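Local atomic coordinates of 3-hydroxyacyl-thioester dehydratase X (Mycobacterium tuberculosis, PDB entry 4OOB), a protein that catalyses the reversible hydration of trans-2-enoyl-CoA to (3R)-3-hydroxyacyl-CoA in fatty acid metabolism, with a preference for C8 to C12 chains. Residues Y43-A46 / L47-S51; P80-V83 / T84-V87; D170-P173 / I174-N177. One frame throughout, in Å; residues are numbered along the deposited sequence.

How the contacts relate
All three contacts are local, and they follow one another along the chain without nesting or crossing. Contact 1 comes first and closes helical turns at the start of helix 43-57. Contact 2 turns the chain round after strand 69-77 and leads it into strand 86-99. Contact 3 closes turns in the loop between helices 158-167 and 178-183. Contact 1 touches both of the others. Its Leu47 packs on Val87 and its Pro44 on Ile81 of contact 2, while its Phe49 rests on Asp170 of contact 3. Contacts 2 and 3 do not meet; their nearest atoms are about 16 Å apart. Helix 43-57 therefore links the turn leading into strand 86-99 with the 170-177 loop.

Contact 1: Y43-A46 / L47-S51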
# COMPACT_ATOMS: atom_id res chain seq x y z
N TYR A 43 7.53 -4.43 0.44
CA TYR A 43 7.21 -5.76 -0.04
C TYR A 43 6.46 -6.63 1.00
O TYR A 43 5.62 -7.44 0.64
CB TYR A 43 8.47 -6.49 -0.57
CG TYR A 43 8.18 -7.96 -0.82
CD1 TYR A 43 7.51 -8.34 -1.95
CD2 TYR A 43 8.52 -8.94 0.11
CE1 TYR A 43 7.18 -9.65 -2.17
CE2 TYR A 43 8.20 -10.26 -0.11
CZ TYR A 43 7.51 -10.59 -1.25
OH TYR A 43 7.14 -11.89 -1.55
N PRO A 44 6.78 -6.45 2.31
CA PRO A 44 6.12 -7.28 3.29
C PRO A 44 4.63 -6.98 3.40
O PRO A 44 3.90 -7.79 3.98
CB PRO A 44 6.86 -6.97 4.60
CG PRO A 44 8.19 -6.54 4.15
CD PRO A 44 7.97 -5.78 2.87
N PHE A 45 4.18 -5.88 2.81
CA PHE A 45 2.75 -5.72 2.63
C PHE A 45 2.21 -6.87 1.78
O PHE A 45 1.22 -7.51 2.16
CB PHE A 45 2.35 -4.36 2.01
CG PHE A 45 0.86 -4.20 1.84
CD1 PHE A 45 0.09 -3.54 2.80
CD2 PHE A 45 0.22 -4.70 0.73
CE1 PHE A 45 -1.29 -3.39 2.64
CE2 PHE A 45 -1.17 -4.59 0.58
CZ PHE A 45 -1.92 -3.90 1.52
N ALA A 46 2.79 -7.11 0.63
CA ALA A 46 2.28 -8.21 -0.22
C ALA A 46 2.43 -9.57 0.47
O ALA A 46 1.53 -10.40 0.50
CB ALA A 46 2.96 -8.22 -1.58
N LEU A 47 3.58 -9.78 1.08
CA LEU A 47 3.86 -11.06 1.68
C LEU A 47 2.84 -11.46 2.77
O LEU A 47 2.48 -12.64 2.90
CB LEU A 47 5.25 -10.99 2.30
CG LEU A 47 5.83 -12.22 3.01
CD1 LEU A 47 6.18 -13.33 2.02
CD2 LEU A 47 7.05 -11.79 3.81
N THR A 48 2.45 -10.48 3.59
CA THR A 48 1.59 -10.71 4.75
C THR A 48 0.12 -10.59 4.43
O THR A 48 -0.70 -11.04 5.21
CB THR A 48 1.93 -9.76 5.95
OG1 THR A 48 1.73 -8.40 5.60
CG2 THR A 48 3.40 -9.93 6.43
N PHE A 49 -0.24 -10.05 3.27
CA PHE A 49 -1.63 -9.64 3.06
C PHE A 49 -2.65 -10.77 3.08
O PHE A 49 -3.77 -10.64 3.59
CB PHE A 49 -1.80 -8.89 1.75
CG PHE A 49 -3.08 -8.10 1.67
CD1 PHE A 49 -3.37 -7.14 2.62
CD2 PHE A 49 -4.01 -8.34 0.69
CE1 PHE A 49 -4.55 -6.40 2.56
CE2 PHE A 49 -5.19 -7.63 0.63
CZ PHE A 49 -5.46 -6.66 1.55
N PRO A 50 -2.27 -11.88 2.49
CA PRO A 50 -3.20 -12.98 2.63
C PRO A 50 -3.40 -13.43 4.10
O PRO A 50 -4.51 -13.82 4.43
CB PRO A 50 -2.57 -14.07 1.75
CG PRO A 50 -1.74 -13.27 0.73
CD PRO A 50 -1.12 -12.25 1.65
N SER A 51 -2.39 -13.31 4.97
CA SER A 51 -2.58 -13.55 6.42
C SER A 51 -3.44 -12.47 7.08
O SER A 51 -4.25 -12.75 7.96
CB SER A 51 -1.24 -13.65 7.15
OG SER A 51 -0.39 -14.59 6.50
O HOH W 1 -0.02 -6.50 4.65
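Tyr43 and Leu47 are joined by a helical bond, Leu47 N to Tyr43 O at 3.1 Å, nearly straight with an N-H...O angle of 164°. Pro44 O is gripped twice by Thr48. Thr48 N and Thr48 OG1 both donate to Pro44 O, the hydroxyl at 2.8 Å. A chi1 of 63° places OG1 between its own N and carbonyl carbon, from where it folds back over the preceding turn. A water then donates to both Thr48 OG1 and Phe45 O. The same water lies over one face of the Phe45 ring, 3.5 Å above its plane and near the rim.

Phe45 and Phe49, one turn apart, run side by side and point the same way. Their planes are 21° apart, but the rings are slid so far that they barely overlap. The closest approach is Phe45 CZ to Phe49 CD1 at 3.7 Å, and Phe45 CE2 lies over a face of the Phe49 ring. Tyr43 CE2 meets Leu47 CB at 3.9 Å, with the two side chains slanted across each other. Tyr43 OH is bonded to Asn23. Pro50 has no N-H to offer and sets CD 3.4 Å from Ala46 O, where the helix kinks.

The contact is the first part of helix 43-57, packed on the antiparallel sheet of a hotdog fold. The side chains of Phe45 and Phe49 pack against strand 116-128, Thr48 against strand 102-113, and Leu47 against strand 12-18.

Contact 2: P80-V83 / T84-V87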
# COMPACT_ATOMS: atom_id res chain seq x y z
N PRO A 80 16.20 -4.26 7.70
CA PRO A 80 15.88 -4.90 6.45
C PRO A 80 15.68 -6.38 6.57
O PRO A 80 16.33 -7.04 7.35
CB PRO A 80 17.14 -4.66 5.58
CG PRO A 80 17.81 -3.48 6.18
CD PRO A 80 17.47 -3.52 7.64
N ILE A 81 14.78 -6.90 5.77
CA ILE A 81 14.50 -8.32 5.75
C ILE A 81 15.16 -8.91 4.51
O ILE A 81 15.01 -8.41 3.39
CB ILE A 81 12.98 -8.55 5.70
CG1 ILE A 81 12.33 -8.08 7.01
CG2 ILE A 81 12.67 -10.03 5.47
CD1 ILE A 81 10.83 -7.97 6.90
N ALA A 82 15.94 -9.97 4.73
CA ALA A 82 16.63 -10.61 3.65
C ALA A 82 15.65 -11.48 2.87
O ALA A 82 14.68 -12.01 3.39
CB ALA A 82 17.84 -11.42 4.15
N VAL A 83 15.88 -11.53 1.57
CA VAL A 83 15.21 -12.46 0.71
C VAL A 83 15.37 -13.90 1.27
O VAL A 83 14.49 -14.74 1.14
CB VAL A 83 15.82 -12.25 -0.68
CG1 VAL A 83 15.60 -13.42 -1.61
CG2 VAL A 83 15.25 -10.98 -1.27
N THR A 84 16.49 -14.16 1.95
CA THR A 84 16.80 -15.50 2.51
C THR A 84 16.18 -15.74 3.88
O THR A 84 16.21 -16.86 4.35
CB THR A 84 18.32 -15.72 2.63
OG1 THR A 84 18.92 -14.70 3.43
CG2 THR A 84 18.97 -15.68 1.27
N ASP A 85 15.61 -14.71 4.51
CA ASP A 85 14.89 -14.88 5.77
C ASP A 85 13.57 -15.64 5.62
O ASP A 85 12.92 -15.60 4.58
CB ASP A 85 14.58 -13.53 6.39
CG ASP A 85 15.80 -12.83 6.89
OD1 ASP A 85 16.81 -13.50 7.17
OD2 ASP A 85 15.74 -11.60 7.05
N ALA A 86 13.20 -16.37 6.66
CA ALA A 86 11.82 -16.82 6.86
C ALA A 86 11.27 -15.86 7.93
O ALA A 86 12.08 -15.32 8.72
CB ALA A 86 11.80 -18.27 7.32
N VAL A 87 9.95 -15.62 7.98
CA VAL A 87 9.41 -14.59 8.93
C VAL A 87 8.28 -15.03 9.84
O VAL A 87 7.44 -15.82 9.45
CB VAL A 87 8.96 -13.29 8.20
CG1 VAL A 87 10.13 -12.59 7.57
CG2 VAL A 87 7.86 -13.53 7.20
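Asp85 N donates to Ala82 O at 3.1 Å and closes a type I beta turn. The Asp85 side chain adds a second hydrogen bond across it: Ala82 N donates to Asp85 OD2 at 2.8 Å, with an N-H...O angle of 154°. The donor comes from above the carboxylate plane. Asp85 has CG beside its own N (chi1 -70°), which swings the carboxylate back to the start of the turn.

Charge adds a further hold, since Asp85 OD2 also forms a salt bridge with Arg79. Two partners thus fix this oxygen, and the charged arginine would be expected to stabilise the carboxylate.

The apolar contact is looser, with Ile81 CG2 4.2 Å from Val87 CG1. Two carbon-to-oxygen van der Waals contacts go with it. Ile81 CG2 lies 3.8 Å from Asp85 OD2. On the exposed corner, Ala82 CB meets Thr84 OG1 at 3.5 Å.

The turn carries the chain from strand 69-77 into strand 86-99. Ile81 faces strands 102-113 and 116-128, and its backbone bonds to Val39. Val87 packs on strand 102-113 and pairs through its backbone with Leu17 of strand 12-18.

Contact 3: D170-P173 / I174-N177; sequences DHNP and IHTN
Asn172 and His175 bound a type I beta turn, closed by a nearly straight bond from His175 N to Asn172 O at 3.2 Å. The tight side is buried and built from Asn172, Ile174 and His175. Ile174 lies against the Asn172 amide, with Ile174 CD1 3.4 Å from Asn172 ND2. Ile174 N also makes a long, weak bond to Asn172 OD1. With chi1 at 68°, Ile174 CG1 turns back over the backbone and sits above the centre of the His175 ring, 3.7 Å from its plane. Asp170 stands across the ring, its carboxylate plane 82° from the ring plane, with Asp170 OD2 4.1 Å from His175 CE1. Asp170 OD1 accepts from Asn172 N at 2.9 Å, an Asx turn, and from Ala64 N as well. These two bonds hold OD1 and so limit the rotation of the carboxylate.

The other side is more open and rests on backbone. Pro173 O takes Asn177 N at 2.8 Å and, weakly, Thr176 N. The Thr176 side chain only skirts Pro173, with OG1 3.7 Å from Pro173 CA. Asn177 leads its amide away to the N-cap bond with Ile179 N.

The sequence DHNPIH fits the motif of (R)-specific enoyl-CoA hydratases, in which the aspartate and histidine are the catalytic pair, so Asp170 and His175 probably serve likewise. The loop runs from helix 158-167, which His175 and Thr176 touch, to helix 178-183, while His175 stacks on His192 just ahead of helix 193-199.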
# COMPACT_ATOMS: atom_id res chain seq x y z
N ASP A 170 -3.27 -9.12 -3.44
CA ASP A 170 -4.59 -8.46 -3.39
C ASP A 170 -5.18 -8.46 -4.79
O ASP A 170 -4.75 -7.68 -5.62
CB ASP A 170 -4.46 -7.03 -2.84
CG ASP A 170 -5.79 -6.25 -2.83
OD1 ASP A 170 -6.82 -6.85 -3.24
OD2 ASP A 170 -5.82 -5.04 -2.43
N HIS A 171 -6.14 -9.37 -5.04
CA HIS A 171 -6.89 -9.45 -6.30
C HIS A 171 -8.29 -8.75 -6.26
O HIS A 171 -9.13 -9.06 -7.08
CB HIS A 171 -7.12 -10.93 -6.72
CG HIS A 171 -5.88 -11.66 -7.15
ND1 HIS A 171 -5.04 -12.31 -6.26
CD2 HIS A 171 -5.36 -11.88 -8.38
CE1 HIS A 171 -4.04 -12.86 -6.92
NE2 HIS A 171 -4.23 -12.63 -8.21
N ASN A 172 -8.53 -7.84 -5.33
CA ASN A 172 -9.80 -7.07 -5.27
C ASN A 172 -10.08 -6.57 -6.68
O ASN A 172 -9.29 -5.77 -7.24
CB ASN A 172 -9.66 -5.96 -4.23
CG ASN A 172 -10.79 -4.95 -4.23
OD1 ASN A 172 -11.77 -5.13 -4.84
ND2 ASN A 172 -10.59 -3.86 -3.51
N PRO A 173 -11.17 -7.09 -7.29
CA PRO A 173 -11.47 -6.86 -8.72
C PRO A 173 -11.87 -5.44 -9.13
O PRO A 173 -12.17 -5.22 -10.34
CB PRO A 173 -12.63 -7.81 -8.99
CG PRO A 173 -13.28 -8.05 -7.68
CD PRO A 173 -12.25 -7.82 -6.61
N ILE A 174 -11.93 -4.50 -8.18
CA ILE A 174 -12.12 -3.09 -8.60
C ILE A 174 -10.87 -2.54 -9.30
O ILE A 174 -10.95 -1.52 -9.93
CB ILE A 174 -12.44 -2.13 -7.46
CG1 ILE A 174 -11.19 -2.01 -6.55
CG2 ILE A 174 -13.68 -2.56 -6.66
CD1 ILE A 174 -11.40 -1.16 -5.33
N HIS A 175 -9.72 -3.19 -9.16
CA HIS A 175 -8.49 -2.82 -9.91
C HIS A 175 -8.35 -3.48 -11.27
O HIS A 175 -7.53 -3.05 -12.06
CB HIS A 175 -7.27 -3.21 -9.08
CG HIS A 175 -7.35 -2.72 -7.69
ND1 HIS A 175 -7.37 -3.57 -6.60
CD2 HIS A 175 -7.49 -1.47 -7.21
CE1 HIS A 175 -7.49 -2.86 -5.50
NE2 HIS A 175 -7.57 -1.58 -5.85
N THR A 176 -9.17 -4.50 -11.57
CA THR A 176 -9.02 -5.29 -12.82
C THR A 176 -10.30 -5.47 -13.67
O THR A 176 -10.19 -5.67 -14.87
CB THR A 176 -8.42 -6.67 -12.53
OG1 THR A 176 -9.31 -7.41 -11.72
CG2 THR A 176 -7.12 -6.52 -11.77
N ASN A 177 -11.48 -5.38 -13.07
CA ASN A 177 -12.72 -5.56 -13.81
C ASN A 177 -13.63 -4.35 -13.69
O ASN A 177 -14.09 -4.04 -12.59
CB ASN A 177 -13.44 -6.81 -13.34
CG ASN A 177 -14.62 -7.18 -14.21
OD1 ASN A 177 -15.22 -6.36 -14.87
ND2 ASN A 177 -14.95 -8.41 -14.20